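Local coordinates for cytochrome P450 (Picrophilus torridus, PDB 2RFB), which binds heme and probably acts as a monooxygenase that inserts one atom of molecular oxygen into its substrates, with a reduced flavin or flavoprotein as electron donor, at residues Gly198-Val203 with Ser306-Asp311; Lys22-Asn27 with Ser244-Lys249; Pro208-Asp213 with Asp275-Gly280. All blocks are in the same frame, centred on the assembly; numbering follows the deposited sequence.

Interaction 1. Residues Gly198-Val203 with Ser306-Asp311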
# COMPACT_ATOMS: atom_id res chain seq x y z
N GLY A 198 -7.31 5.64 -8.23
CA GLY A 198 -7.09 6.56 -9.35
C GLY A 198 -6.50 5.82 -10.53
O GLY A 198 -6.83 6.12 -11.67
N ASN A 199 -5.64 4.82 -10.30
CA ASN A 199 -5.10 4.10 -11.42
C ASN A 199 -6.16 3.18 -12.10
O ASN A 199 -6.12 3.01 -13.34
CB ASN A 199 -3.87 3.31 -11.01
CG ASN A 199 -2.70 4.21 -10.55
OD1 ASN A 199 -2.69 5.43 -10.76
ND2 ASN A 199 -1.75 3.61 -9.84
N MET A 200 -7.12 2.62 -11.35
CA MET A 200 -8.22 1.88 -12.02
C MET A 200 -9.08 2.81 -12.86
O MET A 200 -9.66 2.40 -13.90
CB MET A 200 -9.12 1.15 -11.04
CG MET A 200 -8.33 0.20 -10.09
SD MET A 200 -9.47 -0.90 -9.25
CE MET A 200 -10.22 0.19 -8.05
N ILE A 201 -9.16 4.08 -12.44
CA ILE A 201 -10.03 5.00 -13.17
C ILE A 201 -9.28 5.30 -14.47
O ILE A 201 -9.87 5.34 -15.54
CB ILE A 201 -10.40 6.27 -12.32
CG1 ILE A 201 -11.36 5.88 -11.19
CG2 ILE A 201 -10.99 7.39 -13.19
CD1 ILE A 201 -11.44 6.90 -10.06
N ARG A 202 -7.97 5.45 -14.37
CA ARG A 202 -7.17 5.62 -15.56
C ARG A 202 -7.26 4.42 -16.56
O ARG A 202 -7.29 4.59 -17.78
CB ARG A 202 -5.73 5.86 -15.13
CG ARG A 202 -4.80 6.06 -16.24
CD ARG A 202 -3.45 6.39 -15.71
NE ARG A 202 -2.50 6.50 -16.82
CZ ARG A 202 -1.18 6.57 -16.67
NH1 ARG A 202 -0.63 6.57 -15.46
NH2 ARG A 202 -0.42 6.65 -17.73
N VAL A 203 -7.30 3.20 -16.07
CA VAL A 203 -7.44 2.10 -17.04
C VAL A 203 -8.77 2.30 -17.77
O VAL A 203 -8.82 2.23 -19.02
CB VAL A 203 -7.38 0.69 -16.39
CG1 VAL A 203 -7.81 -0.40 -17.41
CG2 VAL A 203 -6.02 0.44 -15.77
N SER A 306 -11.85 -3.62 -5.06
CA SER A 306 -12.95 -4.32 -5.71
C SER A 306 -14.31 -3.61 -5.51
O SER A 306 -15.15 -3.52 -6.45
CB SER A 306 -13.02 -5.73 -5.18
OG SER A 306 -14.29 -6.25 -5.47
N ILE A 307 -14.55 -3.10 -4.30
CA ILE A 307 -15.82 -2.46 -4.04
C ILE A 307 -15.76 -1.07 -4.70
O ILE A 307 -16.77 -0.62 -5.27
CB ILE A 307 -16.10 -2.38 -2.50
CG1 ILE A 307 -16.61 -3.71 -1.96
CG2 ILE A 307 -17.01 -1.22 -2.11
CD1 ILE A 307 -16.13 -3.96 -0.49
N ALA A 308 -14.59 -0.42 -4.63
CA ALA A 308 -14.41 0.90 -5.25
C ALA A 308 -14.69 0.85 -6.74
O ALA A 308 -15.47 1.63 -7.25
CB ALA A 308 -12.99 1.48 -4.99
N LEU A 309 -14.08 -0.11 -7.42
CA LEU A 309 -14.42 -0.37 -8.82
C LEU A 309 -15.91 -0.58 -9.03
O LEU A 309 -16.55 0.13 -9.82
CB LEU A 309 -13.68 -1.61 -9.31
CG LEU A 309 -13.76 -1.92 -10.80
CD1 LEU A 309 -12.99 -0.85 -11.69
CD2 LEU A 309 -13.16 -3.29 -10.94
N ASN A 310 -16.51 -1.51 -8.31
CA ASN A 310 -17.90 -1.68 -8.51
C ASN A 310 -18.72 -0.37 -8.33
O ASN A 310 -19.55 0.00 -9.19
CB ASN A 310 -18.44 -2.79 -7.61
CG ASN A 310 -19.79 -3.25 -8.05
OD1 ASN A 310 -20.60 -3.67 -7.24
ND2 ASN A 310 -20.05 -3.16 -9.33
N ASP A 311 -18.48 0.32 -7.23
CA ASP A 311 -19.18 1.56 -6.99
C ASP A 311 -18.90 2.63 -8.03
O ASP A 311 -19.82 3.38 -8.40
CB ASP A 311 -18.83 2.10 -5.61
CG ASP A 311 -19.57 1.39 -4.51
OD1 ASP A 311 -20.47 0.55 -4.80
OD2 ASP A 311 -19.26 1.69 -3.34
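The peptide unit joining A308 to L309 is the flat group that M200 meets, and the M200 methyl comes to it obliquely. CE lies 3.9 Å from L309 N, well off the peptide plane, on one side of it. Neither segment has an aromatic ring. The same methyl is 4.1 Å from L309 CB and 4.3 Å from A308 CB, so one carbon touches the backbone and two side chains at once. The M200 chain is extended as far as SD and then bends (chi3 -75°), which turns CE onto the backbone of helix 298-315. M200 and L309 cross at a slant.

The two helices, 175-206 and 298-315, correspond to the long central helix and the L helix of the P450 fold. Between these segments the closest CA pair is M200 and L309, 7.3 Å apart. M200 also touches A305, and T225 of helix 218-228, the K helix. L309 packs on F221 of that helix, and A308 on Y98 of helix 94-99.

All three touching residues are buried. The contact has no polar bond; a methyl packs on apolar side chains and on a backbone amide. Its strength should come from van der Waals packing and burial of surface.

Interaction 2. Residues Lys22-Asn27 with Ser244-Lys249; sequences KHVLMN and SYINNK
I246 points its CD1 methyl at the edge of the H23 imidazole, close to the ring plane. The nearest ring atom is ND1, 3.7 Å from I246 CD1. CE1 lies slightly farther from that methyl, at 4.1 Å. H23 and I246 slant across each other. V24 approaches differently: its side chain crosses I246 at about a right angle, with V24 CG2 3.9 Å from I246 CD1. One methyl thus serves both helix residues. The ring reaches it because H23 has CG anti to its own N (chi1 174°), which carries the imidazole out toward the strand.

Helix 22-26 runs roughly antiparallel to strand 244-246, at 152°, with the axes 11.0 Å apart. F31 of strand 31-32 touches H23, V24, S244 and I246 and so packs against both segments. V24 also packs on V257 and V259 of strand 256-259.

The helix ends at M26, and N27 is the first residue beyond it. N27 ND2 donates to H23 O over 2.9 Å in a nearly straight bond (171°), tilted out of the carbonyl plane.

V24 sits about 4 Å, side chain to side chain, from R238, a heme-binding residue. Strands 244-246 and 249-251 form a beta hairpin with a two-residue loop, a type I' turn from I246 to K249. The contact packs the first helix of the chain, probably the B helix of the P450 fold, against this hairpin.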
# COMPACT_ATOMS: atom_id res chain seq x y z
N LYS A 22 12.38 -10.62 -7.94
CA LYS A 22 11.95 -11.77 -7.12
C LYS A 22 13.07 -12.47 -6.36
O LYS A 22 12.88 -12.83 -5.18
CB LYS A 22 11.28 -12.78 -8.01
CG LYS A 22 10.57 -13.84 -7.28
CD LYS A 22 9.72 -14.54 -8.30
CE LYS A 22 9.09 -15.71 -7.73
NZ LYS A 22 9.04 -16.71 -8.84
N HIS A 23 14.22 -12.68 -7.01
CA HIS A 23 15.37 -13.26 -6.35
C HIS A 23 15.72 -12.37 -5.15
O HIS A 23 15.84 -12.83 -4.01
CB HIS A 23 16.55 -13.33 -7.31
CG HIS A 23 17.82 -13.79 -6.65
ND1 HIS A 23 18.87 -12.94 -6.37
CD2 HIS A 23 18.18 -15.01 -6.18
CE1 HIS A 23 19.84 -13.62 -5.77
NE2 HIS A 23 19.45 -14.87 -5.65
N VAL A 24 15.85 -11.08 -5.39
CA VAL A 24 16.21 -10.19 -4.29
C VAL A 24 15.16 -10.29 -3.17
O VAL A 24 15.50 -10.60 -2.04
CB VAL A 24 16.41 -8.70 -4.78
CG1 VAL A 24 16.29 -7.72 -3.62
CG2 VAL A 24 17.73 -8.58 -5.54
N LEU A 25 13.89 -10.05 -3.45
CA LEU A 25 12.87 -10.05 -2.37
C LEU A 25 12.72 -11.41 -1.70
O LEU A 25 12.42 -11.48 -0.54
CB LEU A 25 11.50 -9.55 -2.88
CG LEU A 25 11.51 -8.13 -3.43
CD1 LEU A 25 10.19 -7.75 -4.06
CD2 LEU A 25 11.80 -7.24 -2.23
N MET A 26 12.88 -12.50 -2.44
CA MET A 26 12.72 -13.84 -1.81
C MET A 26 13.94 -14.20 -0.94
O MET A 26 13.89 -15.16 -0.15
CB MET A 26 12.55 -14.93 -2.87
CG MET A 26 11.22 -14.93 -3.62
SD MET A 26 9.85 -15.48 -2.56
CE MET A 26 10.23 -17.14 -2.13
N ASN A 27 15.05 -13.47 -1.10
CA ASN A 27 16.27 -13.80 -0.32
C ASN A 27 16.51 -12.72 0.77
O ASN A 27 17.50 -11.96 0.76
CB ASN A 27 17.48 -14.09 -1.25
CG ASN A 27 17.35 -15.43 -2.01
OD1 ASN A 27 17.76 -16.49 -1.52
ND2 ASN A 27 16.84 -15.38 -3.21
N SER A 244 27.18 -11.58 -2.87
CA SER A 244 26.48 -12.54 -3.74
C SER A 244 26.36 -11.99 -5.14
O SER A 244 26.60 -10.80 -5.39
CB SER A 244 25.11 -12.89 -3.20
OG SER A 244 24.33 -11.72 -3.22
N TYR A 245 25.98 -12.87 -6.05
CA TYR A 245 26.06 -12.61 -7.46
C TYR A 245 24.70 -12.57 -8.09
O TYR A 245 23.83 -13.37 -7.80
CB TYR A 245 26.90 -13.69 -8.13
CG TYR A 245 28.38 -13.65 -7.81
CD1 TYR A 245 28.90 -14.31 -6.68
CD2 TYR A 245 29.28 -13.00 -8.66
CE1 TYR A 245 30.26 -14.26 -6.39
CE2 TYR A 245 30.65 -12.97 -8.39
CZ TYR A 245 31.13 -13.60 -7.26
OH TYR A 245 32.53 -13.59 -7.02
N ILE A 246 24.49 -11.58 -8.94
CA ILE A 246 23.32 -11.56 -9.79
C ILE A 246 23.85 -11.36 -11.19
O ILE A 246 24.84 -10.63 -11.37
CB ILE A 246 22.45 -10.45 -9.41
CG1 ILE A 246 22.18 -10.56 -7.91
CG2 ILE A 246 21.15 -10.42 -10.30
CD1 ILE A 246 20.84 -10.02 -7.47
N ASN A 247 23.27 -12.04 -12.18
CA ASN A 247 23.75 -11.91 -13.55
C ASN A 247 25.25 -11.73 -13.56
O ASN A 247 25.77 -10.80 -14.17
CB ASN A 247 23.04 -10.75 -14.26
CG ASN A 247 23.45 -10.64 -15.71
OD1 ASN A 247 23.97 -9.60 -16.14
ND2 ASN A 247 23.28 -11.72 -16.46
N ASN A 248 25.94 -12.59 -12.82
CA ASN A 248 27.42 -12.66 -12.75
C ASN A 248 28.18 -11.42 -12.24
O ASN A 248 29.39 -11.29 -12.46
CB ASN A 248 27.98 -13.11 -14.09
CG ASN A 248 28.21 -14.61 -14.16
OD1 ASN A 248 27.69 -15.27 -15.05
ND2 ASN A 248 29.00 -15.15 -13.22
N LYS A 249 27.45 -10.54 -11.56
CA LYS A 249 27.98 -9.35 -10.89
C LYS A 249 28.01 -9.65 -9.41
O LYS A 249 26.99 -10.11 -8.86
CB LYS A 249 26.99 -8.19 -11.07
CG LYS A 249 26.72 -7.74 -12.51
CD LYS A 249 28.02 -7.30 -13.19
CE LYS A 249 27.80 -5.99 -13.94
NZ LYS A 249 29.12 -5.26 -14.07

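Interaction 3. Residues Pro208-Asp213 with Asp275-Gly280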
# COMPACT_ATOMS: atom_id res chain seq x y z
N PRO A 208 -12.10 2.18 -22.80
CA PRO A 208 -13.52 2.26 -22.46
C PRO A 208 -14.40 1.01 -22.75
O PRO A 208 -15.52 0.93 -22.23
CB PRO A 208 -14.02 3.48 -23.26
CG PRO A 208 -13.00 3.69 -24.33
CD PRO A 208 -11.69 3.19 -23.79
N ASP A 209 -13.99 0.04 -23.54
CA ASP A 209 -14.94 -1.06 -23.61
C ASP A 209 -14.57 -2.24 -22.70
O ASP A 209 -15.16 -3.33 -22.80
CB ASP A 209 -15.29 -1.47 -25.05
CG ASP A 209 -14.07 -1.61 -25.93
OD1 ASP A 209 -14.15 -1.20 -27.12
OD2 ASP A 209 -13.05 -2.11 -25.41
N ILE A 210 -13.64 -1.98 -21.78
CA ILE A 210 -13.20 -2.95 -20.78
C ILE A 210 -14.27 -3.09 -19.71
O ILE A 210 -14.23 -4.01 -18.90
CB ILE A 210 -11.89 -2.49 -20.11
CG1 ILE A 210 -11.26 -3.60 -19.26
CG2 ILE A 210 -12.15 -1.35 -19.18
CD1 ILE A 210 -10.45 -4.69 -20.01
N ILE A 211 -15.22 -2.16 -19.70
CA ILE A 211 -16.10 -1.97 -18.56
C ILE A 211 -16.92 -3.22 -18.20
O ILE A 211 -16.90 -3.64 -17.05
CB ILE A 211 -17.02 -0.72 -18.75
CG1 ILE A 211 -16.23 0.55 -18.39
CG2 ILE A 211 -18.26 -0.81 -17.86
CD1 ILE A 211 -16.85 1.84 -18.90
N ASP A 212 -17.61 -3.79 -19.19
CA ASP A 212 -18.34 -5.04 -19.01
C ASP A 212 -17.44 -6.14 -18.43
O ASP A 212 -17.83 -6.80 -17.46
CB ASP A 212 -18.97 -5.51 -20.32
CG ASP A 212 -20.16 -4.66 -20.75
OD1 ASP A 212 -20.86 -4.07 -19.88
OD2 ASP A 212 -20.40 -4.59 -21.99
N ASP A 213 -16.25 -6.33 -18.99
CA ASP A 213 -15.42 -7.39 -18.43
C ASP A 213 -15.03 -7.09 -17.00
O ASP A 213 -14.96 -7.99 -16.18
CB ASP A 213 -14.17 -7.62 -19.24
CG ASP A 213 -14.43 -8.14 -20.60
OD1 ASP A 213 -15.51 -8.75 -20.89
OD2 ASP A 213 -13.50 -7.93 -21.39
N ASP A 275 2.78 -4.57 -22.26
CA ASP A 275 2.17 -3.22 -22.33
C ASP A 275 0.68 -3.15 -22.67
O ASP A 275 0.14 -2.07 -22.88
CB ASP A 275 3.04 -2.25 -23.13
CG ASP A 275 4.52 -2.26 -22.62
OD1 ASP A 275 4.77 -2.10 -21.39
OD2 ASP A 275 5.45 -2.50 -23.44
N LEU A 276 0.02 -4.30 -22.64
CA LEU A 276 -1.42 -4.34 -22.80
C LEU A 276 -2.16 -4.78 -21.52
O LEU A 276 -1.70 -5.62 -20.76
CB LEU A 276 -1.80 -5.28 -23.97
CG LEU A 276 -1.35 -4.95 -25.43
CD1 LEU A 276 -1.73 -6.06 -26.38
CD2 LEU A 276 -1.94 -3.62 -25.92
N PHE A 277 -3.35 -4.25 -21.33
CA PHE A 277 -4.19 -4.62 -20.23
C PHE A 277 -5.04 -5.83 -20.55
O PHE A 277 -5.98 -5.76 -21.34
CB PHE A 277 -5.09 -3.44 -19.91
CG PHE A 277 -5.71 -3.50 -18.57
CD1 PHE A 277 -5.07 -2.91 -17.47
CD2 PHE A 277 -6.95 -4.15 -18.39
CE1 PHE A 277 -5.65 -2.97 -16.22
CE2 PHE A 277 -7.54 -4.21 -17.13
CZ PHE A 277 -6.89 -3.61 -16.04
N LYS A 278 -4.73 -6.94 -19.92
CA LYS A 278 -5.47 -8.18 -20.12
C LYS A 278 -5.81 -8.74 -18.76
O LYS A 278 -4.89 -9.10 -17.98
CB LYS A 278 -4.60 -9.19 -20.85
CG LYS A 278 -3.96 -8.71 -22.16
CD LYS A 278 -3.81 -9.92 -23.12
CE LYS A 278 -2.51 -9.89 -23.93
NZ LYS A 278 -2.45 -11.06 -24.87
N ILE A 279 -7.11 -8.77 -18.45
CA ILE A 279 -7.63 -9.44 -17.27
C ILE A 279 -7.39 -10.92 -17.48
O ILE A 279 -7.55 -11.41 -18.59
CB ILE A 279 -9.18 -9.27 -17.14
CG1 ILE A 279 -9.58 -7.85 -16.86
CG2 ILE A 279 -9.75 -10.15 -16.05
CD1 ILE A 279 -11.03 -7.58 -17.30
N GLY A 280 -7.03 -11.63 -16.41
CA GLY A 280 -6.94 -13.10 -16.38
C GLY A 280 -5.57 -13.65 -16.73
O GLY A 280 -5.47 -14.78 -17.18
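I210 reaches toward F277 and I279 with its longer branch. CB points at the facing loop, and CG1 leaves it anti to the backbone N (chi1 -169°). This puts CG2 in the crowded position between N and the carbonyl carbon. CG1 acts as a spacer across this contact, and the meeting is made by CD1 at the tip. CD1 lies 3.9 Å from F277 CD2 and 4.1 Å from F277 CE2, so it rests beside one bond of the ring. The approach is oblique to the ring plane. The same methyl is 4.0 Å from I279 CD1. I210 crosses F277 at about a right angle and I279 at a slant.

I279 CD1 has a second neighbour: it lies 3.7 Å from D213 CB. D213 thus offers its methylene to the contact. The facing pairs of CA atoms are I210 with F277, and D213 with I279.

The F277 ring also meets two residues of helix 218-228, the K helix with the ExxR motif: Y228 edge-to-face, and F221, which touches I210 too, with the planes at about 50°. The backbone of the 275-280 loop is tied by polar bonds, K278 N donating to E224 OE2 and L276 O accepting from R281 NH2. This loop is probably the region of the PERF-like motif of P450s, with R281 as its arginine.

None of the touching residues is fully buried. The contact joins the 208-213 segment, which leads into helix 211-216, to this loop at the protein surface. It consists of methyl, methylene and aromatic carbon contacts, so dispersion and partial exclusion of water should hold it, while the neighbouring polar bonds fix the loop backbone.

How the interactions relate
Interactions 1 and 3 are neighbours, with centres 12 Å apart. They touch directly where V203 CG2 of the first lies 3.5 Å from F277 CE1 of the third. F221 of helix 218-228 packs on residues of both, and helix 211-216 follows helix 175-206 in the chain. Interaction 3 is nested within the loop that interaction 1 closes. Interaction 2 lies apart, its centre about 35 Å from that of interaction 1 and about 33 Å from that of interaction 3. The side chains of M200 and V24 are each about 9 Å from the heme, that of F277 about 13 Å, so these side chains stand back from the heme, though V24 adjoins the heme-binding R238.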